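Local atomic coordinates of citryl-spermidine/3,4-dihydroxybenzoyl-citryl-spermidine:spermidine ligase (Bacillus anthracis, PDB entry 3TO3), a protein that catalyses the ATP-dependent condensation of spermidine with citryl-spermidine intermediates in the biosynthesis of petrobactin, a siderophore used by Bacillus anthracis to acquire iron. Residues V429-I434 and P551-R556; C503-V508 and I560-P565; L512-V517 and F567-L572; I538-I543 and N590-A595. All blocks are in the same frame, centred on the assembly; numbering follows the deposited sequence. Where two conformers were deposited one is given.

In the fold
The four contacts show how segments far apart in sequence can be laced into one compact unit. Following the chain, their first segments come in the order 429-434, 503-508, 512-517 and 538-543, and their second segments follow in the same order. Every pair of loops therefore crosses and none nests. Contact 1 closes the longest loop, bringing helix 554-560 back to the end of helix 410-432. Contacts 2 and 3 share helix 502-528, which meets first the loop after helix 554-560 and then strand 566-570. Contact 4 sets helix 591-600 across helix 532-547. Val429 against Ile560 joins contacts 1 and 2, and Phe513 joins contacts 3 and 4.

Contact 1 of 4, residues V429-I434 and P551-R556; sequences VVEHGI and PHLKDR
Arg556 reaches across to the last turn of helix 410-432, where its NH1 donates to the backbone O of Val430; the bond is modelled at 2.5 Å, shorter than usual, and its exact length is doubtful. The acceptor lies nearly in the guanidinium plane, yet the bond is bent, with an angle of 141° at the hydrogen. The chain of Arg556, extended from CG to NE, slides past Val430 in the opposite direction; at its root CB lies 4.0 Å from Val430 CG1. The next residue, Glu431, sends its CG anti to the backbone N and then bends at chi2 (105°), folding the carboxylate back toward the 3-10 segment 551-553. There OE2 takes a weak hydrogen bond of 3.4 Å from His552 NE2 at the edge of the imidazole, while Leu553 lies across the Glu431 chain, with CD1 3.9 Å from CB.

Further out, Phe470 holds the guanidinium twice, through its backbone O, which accepts from Arg556 NH2, and through a cation-pi contact with its ring. Phe547 backs both Val430 and Leu553. Gly433, with positive phi, ends the helix just beyond. An arginine donating to a carbonyl at the C-terminal end of a helix would be expected to interact favourably with the partial negative charge gathered there, and the buried carbonyl of Val430 thereby gains a charged donor.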
loop_
_atom_site.group_PDB
_atom_site.type_symbol
_atom_site.label_atom_id
_atom_site.label_comp_id
_atom_site.label_asym_id
_atom_site.label_seq_id
_atom_site.Cartn_x
_atom_site.Cartn_y
_atom_site.Cartn_z
ATOM N N VAL B 429 -38.129 12.749 7.618
ATOM C CA VAL B 429 -38.412 11.324 7.582
ATOM C C VAL B 429 -39.917 11.053 7.568
ATOM O O VAL B 429 -40.418 10.317 6.716
ATOM C CB VAL B 429 -37.773 10.584 8.779
ATOM C CG1 VAL B 429 -38.443 9.226 9.002
ATOM C CG2 VAL B 429 -36.271 10.439 8.560
ATOM N N VAL B 430 -40.641 11.668 8.496
ATOM C CA VAL B 430 -42.064 11.326 8.691
ATOM C C VAL B 430 -43.011 11.959 7.668
ATOM O O VAL B 430 -43.965 11.332 7.167
ATOM C CB VAL B 430 -42.506 11.697 10.110
ATOM C CG1 VAL B 430 -43.961 11.317 10.340
ATOM C CG2 VAL B 430 -41.550 11.065 11.177
ATOM N N GLU B 431 -42.775 13.222 7.362
ATOM C CA GLU B 431 -43.657 13.897 6.419
ATOM C C GLU B 431 -43.269 13.512 5.008
ATOM O O GLU B 431 -44.124 13.396 4.159
ATOM C CB GLU B 431 -43.605 15.422 6.592
ATOM C CG GLU B 431 -44.237 16.208 5.442
ATOM C CD GLU B 431 -45.600 16.808 5.798
ATOM O OE1 GLU B 431 -45.631 17.919 6.393
ATOM O OE2 GLU B 431 -46.631 16.174 5.481
ATOM N N HIS B 432 -41.965 13.440 4.740
ATOM C CA HIS B 432 -41.498 13.146 3.392
ATOM C C HIS B 432 -41.001 11.742 3.025
ATOM O O HIS B 432 -40.751 11.480 1.849
ATOM C CB HIS B 432 -40.476 14.210 2.994
ATOM C CG HIS B 432 -41.037 15.589 3.060
ATOM N ND1 HIS B 432 -41.921 16.066 2.119
ATOM C CD2 HIS B 432 -40.899 16.570 3.980
ATOM C CE1 HIS B 432 -42.291 17.290 2.446
ATOM N NE2 HIS B 432 -41.685 17.620 3.570
ATOM N N GLY B 433 -40.898 10.842 4.004
ATOM C CA GLY B 433 -40.211 9.568 3.807
ATOM C C GLY B 433 -38.763 9.624 3.309
ATOM O O GLY B 433 -38.302 8.743 2.593
ATOM N N ILE B 434 -38.021 10.640 3.712
ATOM C CA ILE B 434 -36.663 10.792 3.238
ATOM C C ILE B 434 -35.698 10.787 4.427
ATOM O O ILE B 434 -35.788 11.641 5.300
ATOM C CB ILE B 434 -36.514 12.122 2.516
ATOM C CG1 ILE B 434 -37.345 12.125 1.238
ATOM C CG2 ILE B 434 -35.071 12.399 2.186
ATOM C CD1 ILE B 434 -37.215 13.404 0.467
ATOM N N PRO B 551 -51.432 16.480 13.160
ATOM C CA PRO B 551 -52.308 15.313 13.325
ATOM C C PRO B 551 -52.336 14.423 12.081
ATOM O O PRO B 551 -52.444 13.196 12.186
ATOM C CB PRO B 551 -53.703 15.938 13.528
ATOM C CG PRO B 551 -53.449 17.305 13.993
ATOM C CD PRO B 551 -52.153 17.745 13.375
ATOM N N HIS B 552 -52.267 15.035 10.906
ATOM C CA HIS B 552 -52.268 14.246 9.683
ATOM C C HIS B 552 -51.049 13.296 9.630
ATOM O O HIS B 552 -51.023 12.319 8.879
ATOM C CB HIS B 552 -52.359 15.149 8.444
ATOM C CG HIS B 552 -51.139 15.985 8.202
ATOM N ND1 HIS B 552 -50.979 17.243 8.744
ATOM C CD2 HIS B 552 -50.030 15.751 7.455
ATOM C CE1 HIS B 552 -49.819 17.742 8.349
ATOM N NE2 HIS B 552 -49.225 16.859 7.564
ATOM N N LEU B 553 -50.047 13.574 10.453
ATOM C CA LEU B 553 -48.858 12.737 10.466
ATOM C C LEU B 553 -48.912 11.637 11.521
ATOM O O LEU B 553 -48.001 10.824 11.610
ATOM C CB LEU B 553 -47.603 13.596 10.643
ATOM C CG LEU B 553 -47.315 14.545 9.476
ATOM C CD1 LEU B 553 -46.031 15.288 9.653
ATOM C CD2 LEU B 553 -47.254 13.761 8.188
ATOM N N LYS B 554 -49.983 11.590 12.305
ATOM C CA LYS B 554 -50.005 10.710 13.470
ATOM C C LYS B 554 -49.750 9.260 13.120
ATOM O O LYS B 554 -48.906 8.609 13.733
ATOM C CB LYS B 554 -51.331 10.807 14.217
ATOM C CG LYS B 554 -51.355 10.005 15.515
ATOM C CD LYS B 554 -52.724 10.107 16.180
ATOM C CE LYS B 554 -52.704 9.666 17.635
ATOM N NZ LYS B 554 -52.151 10.731 18.523
ATOM N N ASP B 555 -50.484 8.743 12.144
ATOM C CA ASP B 555 -50.420 7.311 11.861
ATOM C C ASP B 555 -49.108 6.964 11.186
ATOM O O ASP B 555 -48.622 5.845 11.297
ATOM C CB ASP B 555 -51.620 6.852 11.037
ATOM C CG ASP B 555 -52.888 6.682 11.887
ATOM O OD1 ASP B 555 -52.756 6.400 13.103
ATOM O OD2 ASP B 555 -54.017 6.817 11.345
ATOM N N ARG B 556 -48.541 7.941 10.492
ATOM C CA ARG B 556 -47.244 7.794 9.848
ATOM C C ARG B 556 -46.174 7.753 10.918
ATOM O O ARG B 556 -45.266 6.927 10.861
ATOM C CB ARG B 556 -46.966 8.995 8.959
ATOM C CG ARG B 556 -46.688 8.696 7.498
ATOM C CD ARG B 556 -47.161 9.895 6.697
ATOM N NE ARG B 556 -47.157 9.692 5.260
ATOM C CZ ARG B 556 -46.130 9.984 4.481
ATOM N NH1 ARG B 556 -45.023 10.473 5.012
ATOM N NH2 ARG B 556 -46.213 9.778 3.178
#

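Contact 2 of 4, residues C503-V508 and I560-P565; sequences CLQEMV and IQLYTP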
loop_
_atom_site.group_PDB
_atom_site.type_symbol
_atom_site.label_atom_id
_atom_site.label_comp_id
_atom_site.label_asym_id
_atom_site.label_seq_id
_atom_site.Cartn_x
_atom_site.Cartn_y
_atom_site.Cartn_z
ATOM N N CYS B 503 -36.109 0.953 7.391
ATOM C CA CYS B 503 -34.975 1.771 6.945
ATOM C C CYS B 503 -35.063 3.124 7.625
ATOM O O CYS B 503 -34.069 3.676 8.088
ATOM C CB CYS B 503 -34.962 1.945 5.401
ATOM S SG CYS B 503 -35.710 3.500 4.648
ATOM N N LEU B 504 -36.272 3.660 7.689
ATOM C CA LEU B 504 -36.469 5.020 8.240
ATOM C C LEU B 504 -36.264 5.073 9.757
ATOM O O LEU B 504 -35.581 5.954 10.301
ATOM C CB LEU B 504 -37.837 5.604 7.861
ATOM C CG LEU B 504 -38.279 5.658 6.389
ATOM C CD1 LEU B 504 -39.714 6.162 6.302
ATOM C CD2 LEU B 504 -37.362 6.549 5.565
ATOM N N GLN B 505 -36.855 4.120 10.452
ATOM C CA GLN B 505 -36.652 4.045 11.879
ATOM C C GLN B 505 -35.164 3.872 12.170
ATOM O O GLN B 505 -34.608 4.560 13.011
ATOM C CB GLN B 505 -37.452 2.898 12.451
ATOM C CG GLN B 505 -37.192 2.603 13.895
ATOM C CD GLN B 505 -37.367 1.131 14.143
ATOM O OE1 GLN B 505 -36.790 0.315 13.430
ATOM N NE2 GLN B 505 -38.201 0.777 15.110
ATOM N N GLU B 506 -34.496 2.974 11.467
ATOM C CA GLU B 506 -33.086 2.790 11.766
ATOM C C GLU B 506 -32.226 4.033 11.507
ATOM O O GLU B 506 -31.310 4.305 12.274
ATOM C CB GLU B 506 -32.540 1.557 11.074
ATOM C CG GLU B 506 -33.189 0.274 11.576
ATOM C CD GLU B 506 -33.103 -0.863 10.549
ATOM O OE1 GLU B 506 -32.595 -0.632 9.417
ATOM O OE2 GLU B 506 -33.545 -1.984 10.877
HETATM N N MSE B 507 -32.518 4.809 10.466
HETATM C CA MSE B 507 -31.725 6.011 10.217
HETATM C C MSE B 507 -31.877 7.032 11.348
HETATM O O MSE B 507 -30.933 7.761 11.694
HETATM C CB MSE B 507 -32.064 6.660 8.877
HETATM C CG MSE B 507 -31.060 7.744 8.444
HETATM SE SE MSE B 507 -29.344 6.986 7.833
HETATM C CE MSE B 507 -29.873 6.564 5.982
ATOM N N VAL B 508 -33.065 7.098 11.930
ATOM C CA VAL B 508 -33.251 7.970 13.069
ATOM C C VAL B 508 -32.560 7.461 14.380
ATOM O O VAL B 508 -31.784 8.192 15.025
ATOM C CB VAL B 508 -34.741 8.294 13.287
ATOM C CG1 VAL B 508 -34.927 9.037 14.600
ATOM C CG2 VAL B 508 -35.300 9.134 12.084
ATOM N N ILE B 560 -43.602 4.330 12.155
ATOM C CA ILE B 560 -42.152 4.423 12.171
ATOM C C ILE B 560 -41.555 3.836 13.478
ATOM O O ILE B 560 -40.412 3.377 13.498
ATOM C CB ILE B 560 -41.758 5.912 11.978
ATOM C CG1 ILE B 560 -41.898 6.294 10.522
ATOM C CG2 ILE B 560 -40.347 6.242 12.458
ATOM C CD1 ILE B 560 -41.226 7.590 10.231
ATOM N N GLN B 561 -42.331 3.838 14.562
ATOM C CA GLN B 561 -41.922 3.201 15.810
ATOM C C GLN B 561 -40.598 3.715 16.423
ATOM O O GLN B 561 -39.701 2.934 16.707
ATOM C CB GLN B 561 -41.809 1.697 15.583
ATOM C CG GLN B 561 -43.093 1.029 15.188
ATOM C CD GLN B 561 -43.505 -0.022 16.197
ATOM O OE1 GLN B 561 -43.346 -1.227 15.962
ATOM N NE2 GLN B 561 -44.023 0.428 17.340
ATOM N N LEU B 562 -40.478 5.017 16.628
ATOM C CA LEU B 562 -39.290 5.566 17.241
ATOM C C LEU B 562 -39.209 5.230 18.720
ATOM O O LEU B 562 -38.154 5.403 19.342
ATOM C CB LEU B 562 -39.289 7.078 17.088
ATOM C CG LEU B 562 -39.263 7.536 15.646
ATOM C CD1 LEU B 562 -39.067 9.029 15.643
ATOM C CD2 LEU B 562 -38.129 6.841 14.933
ATOM N N TYR B 563 -40.345 4.836 19.292
ATOM C CA TYR B 563 -40.440 4.479 20.717
ATOM C C TYR B 563 -40.320 2.977 20.951
ATOM O O TYR B 563 -40.614 2.495 22.060
ATOM C CB TYR B 563 -41.724 5.017 21.361
ATOM C CG TYR B 563 -41.889 6.514 21.219
ATOM C CD1 TYR B 563 -40.786 7.337 21.064
ATOM C CD2 TYR B 563 -43.146 7.101 21.254
ATOM C CE1 TYR B 563 -40.921 8.708 20.937
ATOM C CE2 TYR B 563 -43.298 8.467 21.137
ATOM C CZ TYR B 563 -42.184 9.269 20.983
ATOM O OH TYR B 563 -42.333 10.632 20.858
ATOM N N THR B 564 -40.008 2.211 19.905
ATOM C CA THR B 564 -39.883 0.757 20.106
ATOM C C THR B 564 -38.849 0.469 21.206
ATOM O O THR B 564 -37.853 1.208 21.369
ATOM C CB THR B 564 -39.499 0.001 18.818
ATOM O OG1 THR B 564 -39.732 -1.402 18.995
ATOM C CG2 THR B 564 -38.033 0.226 18.489
ATOM N N PRO B 565 -39.105 -0.580 21.991
ATOM C CA PRO B 565 -38.273 -0.954 23.143
ATOM C C PRO B 565 -36.848 -1.293 22.735
ATOM O O PRO B 565 -35.902 -0.851 23.383
ATOM C CB PRO B 565 -38.966 -2.202 23.688
ATOM C CG PRO B 565 -40.418 -2.041 23.255
ATOM C CD PRO B 565 -40.336 -1.379 21.899
#
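Gln505 carries the polar part of this contact: its NE2 donates to the backbone O of Gln561 over 3.1 Å, in an almost straight bond of 175°. The acceptor lies in the plane of the Gln505 amide, but the amide nitrogen sits above the carbonyl plane of Gln561 and not along a lone pair. The same oxygen accepts the N-H of Thr564, which arrives from the opposite face and closes the type I turn from Gln561 to Thr564. Two donors thus grip one carbonyl, one from the turn itself and one from the helix.

Two van der Waals contacts accompany that bond. Gln505 CB lies 3.2 Å from Ile560 O, and a chi1 of 173°, which sets CG anti to the backbone N, keeps CG beside the same oxygen at 3.3 Å. Thr564 crosses the far end at about a right angle, placing its methyl CG2 3.4 Å from Gln505 NE2.

The apolar contacts lie beside this polar strip. Leu562 turns its CD2 across Val508 to meet CG1 at 3.9 Å, and Leu504 CD1 touches Ile560 CD1 more loosely at 4.4 Å. Val429 of helix 410-432 packs on Leu504, Val508 and Ile560 alike, so these contacts continue into a third helix.

The whole illustrates a helix end running into a beta turn: Gln561, with positive phi, breaks from helical geometry as helix 554-560 finishes, and a glutamine from the adjoining helix 502-528 secures the turn that leads into strand 566-570.

Contact 3 of 4, residues L512-V517 and F567-L572; sequences LFLFNV and FYAEQL
Leu514 extends toward Ala569 with CG anti to the backbone N (chi1 -169°), whereas Phe515 turns its ring to the backbone-N side (chi1 -67°) and so meets Leu572. Together they make a helix-on-sheet contact, in which helix 502-528 crosses strand 566-570 of a two-stranded antiparallel sheet, the segment axes inclined at 41° and 10.3 Å apart at their closest.

Leu514 CD1 does the touching at one end: it lies 3.7 Å from the Ala569 methyl and 4.1 Å from Phe567 CZ. The helix is irregular here, since Val517 N bonds to Leu512 O in a wider, pi-type turn. Inside that turn Asn516 OD1 hydrogen-bonds to the hydroxyl of Tyr391, an ATP-binding residue, so the helix carrying this contact also reaches the nucleotide site. The side chain of Phe515 itself is about 7 Å from the bound ATP at the nearest atoms, and Tyr163 meets its ring edge-to-face.

Leucines flank the Phe515 ring on both faces: Leu514 CD2 sits over the centre of one, 3.5 Å above the plane, and on the other Leu572 CD1 packs tightly against CZ at 3.3 Å.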
loop_
_atom_site.group_PDB
_atom_site.type_symbol
_atom_site.label_atom_id
_atom_site.label_comp_id
_atom_site.label_asym_id
_atom_site.label_seq_id
_atom_site.Cartn_x
_atom_site.Cartn_y
_atom_site.Cartn_z
ATOM N N LEU B 512 -28.865 9.301 13.530
ATOM C CA LEU B 512 -29.072 10.542 14.275
ATOM C C LEU B 512 -28.750 10.439 15.777
ATOM O O LEU B 512 -28.075 11.317 16.321
ATOM C CB LEU B 512 -30.501 11.062 14.084
ATOM C CG LEU B 512 -30.808 12.431 14.704
ATOM C CD1 LEU B 512 -29.954 13.591 14.101
ATOM C CD2 LEU B 512 -32.312 12.729 14.569
ATOM N N PHE B 513 -29.231 9.381 16.429
ATOM C CA PHE B 513 -29.223 9.297 17.898
ATOM C C PHE B 513 -28.057 8.497 18.436
ATOM O O PHE B 513 -27.149 9.065 18.992
ATOM C CB PHE B 513 -30.551 8.759 18.440
ATOM C CG PHE B 513 -31.672 9.772 18.391
ATOM C CD1 PHE B 513 -31.410 11.115 18.572
ATOM C CD2 PHE B 513 -32.967 9.386 18.141
ATOM C CE1 PHE B 513 -32.419 12.058 18.528
ATOM C CE2 PHE B 513 -33.973 10.315 18.080
ATOM C CZ PHE B 513 -33.703 11.661 18.273
ATOM N N LEU B 514 -28.073 7.191 18.219
ATOM C CA LEU B 514 -27.054 6.310 18.742
ATOM C C LEU B 514 -25.620 6.773 18.425
ATOM O O LEU B 514 -24.820 6.901 19.331
ATOM C CB LEU B 514 -27.315 4.862 18.281
ATOM C CG LEU B 514 -26.505 3.737 18.940
ATOM C CD1 LEU B 514 -27.139 2.363 18.695
ATOM C CD2 LEU B 514 -25.093 3.735 18.411
ATOM N N PHE B 515 -25.284 7.030 17.166
ATOM C CA PHE B 515 -23.889 7.395 16.825
ATOM C C PHE B 515 -23.587 8.887 16.844
ATOM O O PHE B 515 -22.459 9.280 16.594
ATOM C CB PHE B 515 -23.455 6.847 15.446
ATOM C CG PHE B 515 -23.356 5.357 15.399
ATOM C CD1 PHE B 515 -22.463 4.680 16.223
ATOM C CD2 PHE B 515 -24.176 4.614 14.533
ATOM C CE1 PHE B 515 -22.388 3.284 16.193
ATOM C CE2 PHE B 515 -24.104 3.215 14.487
ATOM C CZ PHE B 515 -23.214 2.548 15.317
ATOM N N ASN B 516 -24.592 9.721 17.073
ATOM C CA ASN B 516 -24.351 11.142 17.002
ATOM C C ASN B 516 -24.875 11.934 18.225
ATOM O O ASN B 516 -24.101 12.261 19.112
ATOM C CB ASN B 516 -24.966 11.605 15.690
ATOM C CG ASN B 516 -24.905 13.071 15.497
ATOM O OD1 ASN B 516 -24.073 13.749 16.082
ATOM N ND2 ASN B 516 -25.792 13.587 14.645
ATOM N N VAL B 517 -26.189 12.122 18.328
ATOM C CA VAL B 517 -26.774 12.989 19.351
ATOM C C VAL B 517 -26.565 12.384 20.728
ATOM O O VAL B 517 -26.513 13.090 21.716
ATOM C CB VAL B 517 -28.291 13.271 19.078
ATOM C CG1 VAL B 517 -28.985 13.768 20.289
ATOM C CG2 VAL B 517 -28.480 14.267 17.941
ATOM N N PHE B 567 -34.182 -2.171 19.114
ATOM C CA PHE B 567 -34.030 -2.232 17.671
ATOM C C PHE B 567 -32.631 -2.704 17.311
ATOM O O PHE B 567 -31.782 -2.869 18.191
ATOM C CB PHE B 567 -34.280 -0.875 17.034
ATOM C CG PHE B 567 -33.124 0.058 17.162
ATOM C CD1 PHE B 567 -32.255 0.253 16.105
ATOM C CD2 PHE B 567 -32.897 0.728 18.346
ATOM C CE1 PHE B 567 -31.171 1.111 16.228
ATOM C CE2 PHE B 567 -31.827 1.590 18.477
ATOM C CZ PHE B 567 -30.961 1.776 17.411
ATOM N N TYR B 568 -32.401 -2.875 16.010
ATOM C CA TYR B 568 -31.171 -3.461 15.486
ATOM C C TYR B 568 -30.249 -2.382 14.961
ATOM O O TYR B 568 -30.538 -1.744 13.970
ATOM C CB TYR B 568 -31.477 -4.492 14.383
ATOM C CG TYR B 568 -31.884 -5.848 14.927
ATOM C CD1 TYR B 568 -31.337 -6.322 16.111
ATOM C CD2 TYR B 568 -32.822 -6.652 14.274
ATOM C CE1 TYR B 568 -31.696 -7.562 16.641
ATOM C CE2 TYR B 568 -33.188 -7.910 14.797
ATOM C CZ TYR B 568 -32.619 -8.351 15.995
ATOM O OH TYR B 568 -32.946 -9.576 16.557
ATOM N N ALA B 569 -29.144 -2.187 15.667
ATOM C CA ALA B 569 -28.072 -1.273 15.290
ATOM C C ALA B 569 -26.921 -1.979 14.522
ATOM O O ALA B 569 -26.565 -3.111 14.813
ATOM C CB ALA B 569 -27.526 -0.640 16.522
ATOM N N GLU B 570 -26.344 -1.277 13.559
ATOM C CA GLU B 570 -25.199 -1.740 12.802
ATOM C C GLU B 570 -24.070 -2.138 13.714
ATOM O O GLU B 570 -23.763 -1.416 14.638
ATOM C CB GLU B 570 -24.683 -0.605 11.918
ATOM C CG GLU B 570 -25.546 -0.283 10.721
ATOM C CD GLU B 570 -25.647 -1.439 9.740
ATOM O OE1 GLU B 570 -24.605 -2.086 9.469
ATOM O OE2 GLU B 570 -26.770 -1.707 9.242
ATOM N N GLN B 571 -23.397 -3.239 13.410
ATOM C CA GLN B 571 -22.171 -3.532 14.111
ATOM C C GLN B 571 -21.028 -3.118 13.189
ATOM O O GLN B 571 -20.608 -3.880 12.323
ATOM C CB GLN B 571 -22.067 -5.051 14.282
ATOM C CG GLN B 571 -23.188 -5.689 15.064
ATOM C CD GLN B 571 -23.061 -7.198 15.096
ATOM O OE1 GLN B 571 -23.226 -7.874 14.073
ATOM N NE2 GLN B 571 -22.754 -7.740 16.272
ATOM N N LEU B 572 -20.420 -1.985 13.484
ATOM C CA LEU B 572 -19.423 -1.392 12.589
ATOM C C LEU B 572 -18.042 -2.028 12.721
ATOM O O LEU B 572 -17.354 -2.255 11.736
ATOM C CB LEU B 572 -19.328 0.106 12.850
ATOM C CG LEU B 572 -20.649 0.878 12.691
ATOM C CD1 LEU B 572 -20.551 2.224 13.370
ATOM C CD2 LEU B 572 -21.024 1.044 11.229
#

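Contact 4 of 4, residues I538-I543 and N590-A595; sequences IVVEEI and NPLYRA
Val540 meets a flat group of the opposite helix, the backbone carbonyl of Leu592, with its methyl CG2 3.8 Å from the oxygen. Another flat group, the carboxamide of Asn590, belongs to the start of that helix and does not touch 538-543. Over one face of it stands Leu592 N, which donates to OD1 at 2.9 Å from 61° out of the carbonyl plane, so the capping bond does not use an in-plane lone pair. At its other end the amide is held through ND2, which donates to the backbone O of Leu562 and of Thr564 and ties the helix start to the turn before strand 566-570.

Everything else that meets across the contact is aliphatic. Val540 CG2, placed anti to the carbonyl carbon of its own residue, fits between two residues a turn apart on the other helix: it lies 3.7 Å from Ala595 CB and 3.9 Å from Leu592 CD2. The same leucine methyl reaches Val539 CG1 at 4.1 Å, while its partner CD1 faces Ile543 CD1. The ring of Phe513, from helix 502-528, packs against both Val539 and Leu592, and Trp536 touches Leu592 and Ala595 from within helix 532-547.

The two segments cross steeply, at -77° with axes 9.3 Å apart. This is near-perpendicular packing of two helices through aliphatic side chains, with Asn590 as the N-cap of helix 591-600.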
loop_
_atom_site.group_PDB
_atom_site.type_symbol
_atom_site.label_atom_id
_atom_site.label_comp_id
_atom_site.label_asym_id
_atom_site.label_seq_id
_atom_site.Cartn_x
_atom_site.Cartn_y
_atom_site.Cartn_z
ATOM N N ILE B 538 -36.261 14.836 27.511
ATOM C CA ILE B 538 -36.420 16.098 26.811
ATOM C C ILE B 538 -36.588 15.858 25.337
ATOM O O ILE B 538 -37.372 16.532 24.671
ATOM C CB ILE B 538 -35.245 17.046 27.053
ATOM C CG1 ILE B 538 -35.406 17.698 28.435
ATOM C CG2 ILE B 538 -35.195 18.092 25.951
ATOM C CD1 ILE B 538 -34.213 18.469 28.889
ATOM N N VAL B 539 -35.837 14.885 24.833
ATOM C CA VAL B 539 -35.926 14.516 23.436
ATOM C C VAL B 539 -37.338 14.025 23.111
ATOM O O VAL B 539 -37.954 14.495 22.147
ATOM C CB VAL B 539 -34.852 13.492 23.043
ATOM C CG1 VAL B 539 -35.085 13.007 21.611
ATOM C CG2 VAL B 539 -33.474 14.134 23.155
ATOM N N VAL B 540 -37.863 13.117 23.928
ATOM C CA VAL B 540 -39.253 12.710 23.752
ATOM C C VAL B 540 -40.271 13.888 23.783
ATOM O O VAL B 540 -41.083 14.037 22.873
ATOM C CB VAL B 540 -39.633 11.606 24.735
ATOM C CG1 VAL B 540 -41.091 11.281 24.628
ATOM C CG2 VAL B 540 -38.791 10.369 24.450
ATOM N N GLU B 541 -40.211 14.734 24.805
ATOM C CA GLU B 541 -41.129 15.860 24.888
ATOM C C GLU B 541 -41.127 16.693 23.603
ATOM O O GLU B 541 -42.198 17.061 23.071
ATOM C CB GLU B 541 -40.786 16.769 26.069
ATOM C CG GLU B 541 -41.148 16.236 27.429
ATOM C CD GLU B 541 -40.542 17.065 28.571
ATOM O OE1 GLU B 541 -40.407 18.292 28.429
ATOM O OE2 GLU B 541 -40.196 16.487 29.616
ATOM N N GLU B 542 -39.928 17.007 23.117
ATOM C CA GLU B 542 -39.800 17.827 21.924
ATOM C C GLU B 542 -40.352 17.181 20.652
ATOM O O GLU B 542 -40.966 17.861 19.825
ATOM C CB GLU B 542 -38.360 18.272 21.722
ATOM C CG GLU B 542 -37.917 19.126 22.849
ATOM C CD GLU B 542 -38.751 20.376 22.989
ATOM O OE1 GLU B 542 -39.508 20.706 22.043
ATOM O OE2 GLU B 542 -38.639 21.029 24.050
ATOM N N ILE B 543 -40.129 15.884 20.500
ATOM C CA ILE B 543 -40.677 15.156 19.373
ATOM C C ILE B 543 -42.193 15.242 19.505
ATOM O O ILE B 543 -42.878 15.617 18.563
ATOM C CB ILE B 543 -40.190 13.675 19.349
ATOM C CG1 ILE B 543 -38.731 13.580 18.894
ATOM C CG2 ILE B 543 -41.070 12.817 18.442
ATOM C CD1 ILE B 543 -38.034 12.186 19.291
ATOM N N ASN B 590 -33.650 0.837 23.569
ATOM C CA ASN B 590 -33.926 2.175 23.062
ATOM C C ASN B 590 -34.304 3.128 24.211
ATOM O O ASN B 590 -35.344 2.957 24.853
ATOM C CB ASN B 590 -35.029 2.088 22.020
ATOM C CG ASN B 590 -35.483 3.446 21.533
ATOM O OD1 ASN B 590 -34.819 4.459 21.759
ATOM N ND2 ASN B 590 -36.639 3.475 20.874
ATOM N N PRO B 591 -33.449 4.120 24.488
ATOM C CA PRO B 591 -33.771 5.010 25.614
ATOM C C PRO B 591 -35.040 5.841 25.348
ATOM O O PRO B 591 -35.663 6.271 26.308
ATOM C CB PRO B 591 -32.519 5.911 25.730
ATOM C CG PRO B 591 -31.991 5.983 24.284
ATOM C CD PRO B 591 -32.283 4.596 23.699
ATOM N N LEU B 592 -35.453 6.026 24.092
ATOM C CA LEU B 592 -36.697 6.783 23.867
ATOM C C LEU B 592 -37.888 6.028 24.411
ATOM O O LEU B 592 -38.886 6.632 24.771
ATOM C CB LEU B 592 -36.936 7.104 22.413
ATOM C CG LEU B 592 -35.845 7.905 21.739
ATOM C CD1 LEU B 592 -36.356 8.322 20.365
ATOM C CD2 LEU B 592 -35.592 9.090 22.583
ATOM N N TYR B 593 -37.775 4.702 24.501
ATOM C CA TYR B 593 -38.891 3.905 24.996
ATOM C C TYR B 593 -39.253 4.192 26.444
ATOM O O TYR B 593 -40.401 4.438 26.755
ATOM C CB TYR B 593 -38.591 2.432 24.862
ATOM C CG TYR B 593 -39.611 1.571 25.537
ATOM C CD1 TYR B 593 -39.313 0.904 26.712
ATOM C CD2 TYR B 593 -40.882 1.421 25.002
ATOM C CE1 TYR B 593 -40.273 0.106 27.349
ATOM C CE2 TYR B 593 -41.835 0.623 25.621
ATOM C CZ TYR B 593 -41.526 -0.032 26.791
ATOM O OH TYR B 593 -42.478 -0.833 27.414
ATOM N N ARG B 594 -38.278 4.128 27.340
ATOM C CA ARG B 594 -38.588 4.338 28.743
ATOM C C ARG B 594 -38.935 5.800 28.977
ATOM O O ARG B 594 -39.831 6.124 29.740
ATOM C CB ARG B 594 -37.432 3.916 29.651
ATOM C CG ARG B 594 -37.830 3.901 31.134
ATOM C CD ARG B 594 -36.838 3.126 31.995
ATOM N NE ARG B 594 -37.235 3.086 33.405
ATOM C CZ ARG B 594 -36.810 3.944 34.329
ATOM N NH1 ARG B 594 -37.221 3.824 35.589
ATOM N NH2 ARG B 594 -35.971 4.922 33.994
ATOM N N ALA B 595 -38.224 6.684 28.296
ATOM C CA ALA B 595 -38.503 8.088 28.429
ATOM C C ALA B 595 -39.980 8.384 28.071
ATOM O O ALA B 595 -40.675 9.105 28.798
ATOM C CB ALA B 595 -37.546 8.883 27.562
#